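Adhesion and penetration protein autotransporter (PDB 3SYJ) promotes bacterial aggregation and adherence to host cells through its secreted passenger domain, and is probably also a serine protease. Local coordinates at residues F466-F471 with H485-K490; L480-H485 with A510-T515. All coordinates share one frame; numbering follows the deposited sequence.

Contact 1 (F466-F471 with H485-K490); sequences FDTDKF and HSLTFK
Phe466 and Leu487 make the first touch between the loop 466-471 and the strand segment 485-490. The ring tip CZ of Phe466 lies 4.2 Å from CD1 of Leu487. Leu460 packs on both side chains. Asp467 works inside its own segment. Its OD1 accepts from the backbone N of Asp469, meeting it from above the carboxylate plane, which makes an Asx turn.

Thr468 comes next and carries much of the contact. Its OG1 donates to the backbone O of Thr488 over 2.8 Å. The donor lies in the carbonyl plane, at a C=O...donor angle of 152°. A chi1 of 63° sets OG1 between the backbone N and the carbonyl carbon and leaves CG2 beside that N. CG2 then reaches CD2 of Leu487 at 4.1 Å, and the two side chains slide past each other. CB of Thr468 sits over a face of Phe489, 4.1 Å from the ring centroid, in a CH-pi contact.

Asp469 follows with a salt bridge. Its OD2 receives NZ of Lys490 at 2.9 Å through the syn lone pair. The lysine is extended beyond CG and crosses the aspartate at about a right angle. Its CD also lies near both carboxylate oxygens. Asp467 OD1, about 6.0 Å from Lys490 NZ, may add some long-range attraction.

At the end of the segment, Phe471 starts strand 471-473 and packs on Ile449 and Leu451. The arrangement is that of a beta-helix, in which a loop between two strands of the coil packs against a later strand, 487-489.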
# COMPACT_ATOMS: atom_id res chain seq x y z
N PHE A 466 -49.50 3.12 18.08
CA PHE A 466 -49.46 3.18 19.52
C PHE A 466 -48.56 4.33 19.94
O PHE A 466 -47.77 4.84 19.16
CB PHE A 466 -48.90 1.88 20.11
CG PHE A 466 -47.50 1.58 19.67
CD1 PHE A 466 -46.41 2.03 20.41
CD2 PHE A 466 -47.26 0.86 18.51
CE1 PHE A 466 -45.11 1.77 20.01
CE2 PHE A 466 -45.97 0.60 18.11
CZ PHE A 466 -44.89 1.04 18.86
N ASP A 467 -48.70 4.72 21.20
CA ASP A 467 -47.90 5.77 21.80
C ASP A 467 -46.58 5.13 22.26
O ASP A 467 -46.59 4.21 23.07
CB ASP A 467 -48.69 6.37 22.97
CG ASP A 467 -47.94 7.48 23.71
OD1 ASP A 467 -46.77 7.77 23.36
OD2 ASP A 467 -48.54 8.05 24.64
N THR A 468 -45.46 5.59 21.72
CA THR A 468 -44.19 4.93 22.00
C THR A 468 -43.79 5.02 23.47
O THR A 468 -42.94 4.27 23.93
CB THR A 468 -43.05 5.44 21.12
OG1 THR A 468 -42.81 6.82 21.39
CG2 THR A 468 -43.38 5.25 19.63
N ASP A 469 -44.41 5.94 24.20
CA ASP A 469 -44.19 6.04 25.64
C ASP A 469 -44.88 4.90 26.39
O ASP A 469 -44.56 4.63 27.54
CB ASP A 469 -44.70 7.39 26.17
CG ASP A 469 -43.81 8.55 25.75
OD1 ASP A 469 -42.67 8.30 25.30
OD2 ASP A 469 -44.27 9.71 25.88
N LYS A 470 -45.83 4.25 25.72
CA LYS A 470 -46.62 3.18 26.33
C LYS A 470 -46.19 1.77 25.87
O LYS A 470 -46.89 0.79 26.09
CB LYS A 470 -48.11 3.39 26.02
CG LYS A 470 -48.74 4.61 26.67
CD LYS A 470 -49.18 4.30 28.08
CE LYS A 470 -49.76 5.52 28.77
NZ LYS A 470 -48.74 6.61 28.89
N PHE A 471 -45.03 1.68 25.22
CA PHE A 471 -44.51 0.41 24.76
C PHE A 471 -43.38 0.03 25.70
O PHE A 471 -42.57 0.87 26.09
CB PHE A 471 -43.99 0.54 23.32
CG PHE A 471 -43.52 -0.77 22.71
CD1 PHE A 471 -44.31 -1.45 21.80
CD2 PHE A 471 -42.28 -1.29 23.05
CE1 PHE A 471 -43.88 -2.65 21.24
CE2 PHE A 471 -41.84 -2.49 22.50
CZ PHE A 471 -42.64 -3.17 21.59
N HIS A 485 -40.64 0.71 9.16
CA HIS A 485 -41.26 1.92 9.69
C HIS A 485 -40.30 2.64 10.63
O HIS A 485 -39.29 2.08 11.05
CB HIS A 485 -42.55 1.57 10.43
CG HIS A 485 -43.66 1.11 9.53
ND1 HIS A 485 -43.80 -0.20 9.13
CD2 HIS A 485 -44.67 1.79 8.96
CE1 HIS A 485 -44.85 -0.30 8.34
NE2 HIS A 485 -45.41 0.89 8.23
N SER A 486 -40.62 3.88 10.97
CA SER A 486 -39.76 4.63 11.87
C SER A 486 -40.50 5.06 13.12
O SER A 486 -41.70 5.29 13.09
CB SER A 486 -39.14 5.83 11.15
OG SER A 486 -38.20 5.38 10.19
N LEU A 487 -39.76 5.15 14.23
CA LEU A 487 -40.33 5.53 15.51
C LEU A 487 -39.41 6.51 16.20
O LEU A 487 -38.20 6.50 15.99
CB LEU A 487 -40.50 4.31 16.41
CG LEU A 487 -41.42 3.19 15.93
CD1 LEU A 487 -41.27 1.97 16.84
CD2 LEU A 487 -42.86 3.67 15.90
N THR A 488 -40.00 7.37 17.02
CA THR A 488 -39.24 8.20 17.94
C THR A 488 -39.64 7.83 19.36
O THR A 488 -40.83 7.65 19.65
CB THR A 488 -39.54 9.69 17.75
OG1 THR A 488 -39.12 10.10 16.45
CG2 THR A 488 -38.80 10.52 18.79
N PHE A 489 -38.65 7.70 20.24
CA PHE A 489 -38.90 7.51 21.67
C PHE A 489 -38.32 8.68 22.46
O PHE A 489 -37.33 9.29 22.05
CB PHE A 489 -38.22 6.24 22.18
CG PHE A 489 -38.79 4.96 21.65
CD1 PHE A 489 -39.69 4.23 22.40
CD2 PHE A 489 -38.40 4.46 20.42
CE1 PHE A 489 -40.21 3.03 21.93
CE2 PHE A 489 -38.91 3.26 19.94
CZ PHE A 489 -39.82 2.55 20.70
N LYS A 490 -38.93 8.98 23.60
CA LYS A 490 -38.28 9.83 24.59
C LYS A 490 -37.32 8.96 25.38
O LYS A 490 -36.11 9.18 25.36
CB LYS A 490 -39.32 10.49 25.49
CG LYS A 490 -40.22 11.45 24.74
CD LYS A 490 -41.41 11.88 25.59
CE LYS A 490 -42.44 12.61 24.75
NZ LYS A 490 -43.79 12.52 25.36

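Contact 2 (L480-H485 with A510-T515); sequences LDLNGH and ANVTIT
Leu482 meets Ala510 and Val512 across the segments 480-485 and 510-515. Its CB lies 3.9 Å from CB of Ala510. CG stands beside the backbone N, anti to the carbonyl carbon (chi1 -58°), and the chain then runs on extended. This carries CD1 of Leu482 past CB of Ala510, at 4.0 Å. The same CD1 ends against CG2 of Val512. That last pair is only 3.4 Å apart, tighter than usual for two carbons. The leucine and valine side chains cross at about a right angle. Leu555 of strand 555-559 touches Leu482, Ala510 and Val512 alike.

The backbone of 482-485 forms a type I' turn. It brings the O of His485 to 3.1 Å from CB of Ala510. Gly484 is the residue of the turn nearest Ala510 by backbone, with CA atoms 4.7 Å apart.

Leu482 O accepts from both N and ND1 of His485. The ND1 bond is 3.2 Å long and lies in the imidazole plane, which would favour this ring rotation. ND1 also makes a weak bond to Asn483 O. Just before the turn, Asp481 OD1 takes the backbone N of Asn483 in an Asx turn, and also the N of His504.

No hydrogen bond joins the two segments. They meet mainly by methyl packing, with one carbonyl oxygen against a methyl. Van der Waals contact thus joins them, while hydrogen bonds within 481-485, and to neighbouring loops and strand 455-460, hold the turn.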
# COMPACT_ATOMS: atom_id res chain seq x y z
N LEU A 480 -39.23 -6.20 18.69
CA LEU A 480 -40.02 -5.17 18.04
C LEU A 480 -39.46 -5.05 16.62
O LEU A 480 -38.36 -4.54 16.42
CB LEU A 480 -39.91 -3.84 18.78
CG LEU A 480 -40.50 -2.63 18.04
CD1 LEU A 480 -41.97 -2.87 17.71
CD2 LEU A 480 -40.33 -1.33 18.84
N ASP A 481 -40.21 -5.57 15.65
CA ASP A 481 -39.82 -5.51 14.25
C ASP A 481 -40.46 -4.31 13.57
O ASP A 481 -41.65 -4.33 13.25
CB ASP A 481 -40.19 -6.81 13.52
CG ASP A 481 -39.98 -6.72 12.01
OD1 ASP A 481 -39.12 -5.93 11.56
OD2 ASP A 481 -40.68 -7.45 11.26
N LEU A 482 -39.66 -3.27 13.36
CA LEU A 482 -40.12 -2.03 12.75
C LEU A 482 -40.63 -2.22 11.33
O LEU A 482 -41.37 -1.39 10.80
CB LEU A 482 -38.99 -1.01 12.77
CG LEU A 482 -38.44 -0.70 14.16
CD1 LEU A 482 -37.38 0.35 14.03
CD2 LEU A 482 -39.57 -0.22 15.05
N ASN A 483 -40.21 -3.31 10.69
CA ASN A 483 -40.71 -3.68 9.38
C ASN A 483 -40.78 -2.48 8.45
O ASN A 483 -41.82 -2.23 7.83
CB ASN A 483 -42.08 -4.32 9.51
CG ASN A 483 -42.62 -4.83 8.19
OD1 ASN A 483 -41.86 -5.12 7.27
ND2 ASN A 483 -43.95 -4.94 8.09
N GLY A 484 -39.69 -1.72 8.37
CA GLY A 484 -39.58 -0.62 7.43
C GLY A 484 -40.18 0.68 7.91
O GLY A 484 -40.22 1.66 7.17
N HIS A 485 -40.64 0.71 9.16
CA HIS A 485 -41.26 1.92 9.69
C HIS A 485 -40.30 2.64 10.63
O HIS A 485 -39.29 2.08 11.05
CB HIS A 485 -42.55 1.57 10.43
CG HIS A 485 -43.66 1.11 9.53
ND1 HIS A 485 -43.80 -0.20 9.13
CD2 HIS A 485 -44.67 1.79 8.96
CE1 HIS A 485 -44.85 -0.30 8.34
NE2 HIS A 485 -45.41 0.89 8.23
N ALA A 510 -35.33 1.40 8.20
CA ALA A 510 -36.09 1.88 9.35
C ALA A 510 -35.20 2.76 10.23
O ALA A 510 -33.98 2.59 10.26
CB ALA A 510 -36.66 0.71 10.14
N ASN A 511 -35.81 3.70 10.94
CA ASN A 511 -35.05 4.53 11.87
C ASN A 511 -35.67 4.53 13.26
O ASN A 511 -36.89 4.60 13.39
CB ASN A 511 -34.95 5.96 11.36
CG ASN A 511 -34.36 6.05 9.97
OD1 ASN A 511 -33.34 5.43 9.66
ND2 ASN A 511 -35.02 6.82 9.11
N VAL A 512 -34.84 4.44 14.29
CA VAL A 512 -35.28 4.70 15.65
C VAL A 512 -34.57 5.94 16.15
O VAL A 512 -33.34 6.02 16.16
CB VAL A 512 -34.96 3.53 16.61
CG1 VAL A 512 -35.62 3.77 17.97
CG2 VAL A 512 -35.43 2.21 16.04
N THR A 513 -35.35 6.93 16.57
CA THR A 513 -34.78 8.13 17.17
C THR A 513 -35.06 8.13 18.67
O THR A 513 -36.17 7.82 19.10
CB THR A 513 -35.34 9.40 16.49
OG1 THR A 513 -35.10 9.33 15.08
CG2 THR A 513 -34.70 10.67 17.06
N ILE A 514 -34.04 8.44 19.46
CA ILE A 514 -34.19 8.58 20.90
C ILE A 514 -33.87 10.02 21.28
O ILE A 514 -32.78 10.52 20.97
CB ILE A 514 -33.28 7.61 21.66
CG1 ILE A 514 -33.69 6.16 21.36
CG2 ILE A 514 -33.35 7.87 23.16
CD1 ILE A 514 -32.69 5.13 21.82
N THR A 515 -34.82 10.70 21.92
CA THR A 515 -34.67 12.13 22.23
C THR A 515 -34.42 12.42 23.72
O THR A 515 -34.10 13.55 24.09
CB THR A 515 -35.91 12.93 21.78
OG1 THR A 515 -37.08 12.43 22.44
CG2 THR A 515 -36.09 12.81 20.27

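The centres of contact 1 and contact 2 lie about 9 Å apart in the beta-helix of the passenger domain. Their segments alternate along the chain: 466-471, 480-485, 485-490, then 510-515. His485 belongs to both, since it ends the turn after strand 478-481 and leads into strand 487-489. Strand 487-489 runs parallel to strand 510-514. Phe489 makes probable backbone hydrogen bonds to Thr513 in that strand and to Thr515 just after it. Leu482 and Leu487 pack against each other between the contacts. Contact 1 is a surface contact and contact 2 is partly buried. Together they join successive parts of the solenoid, away from the inferred protease active site.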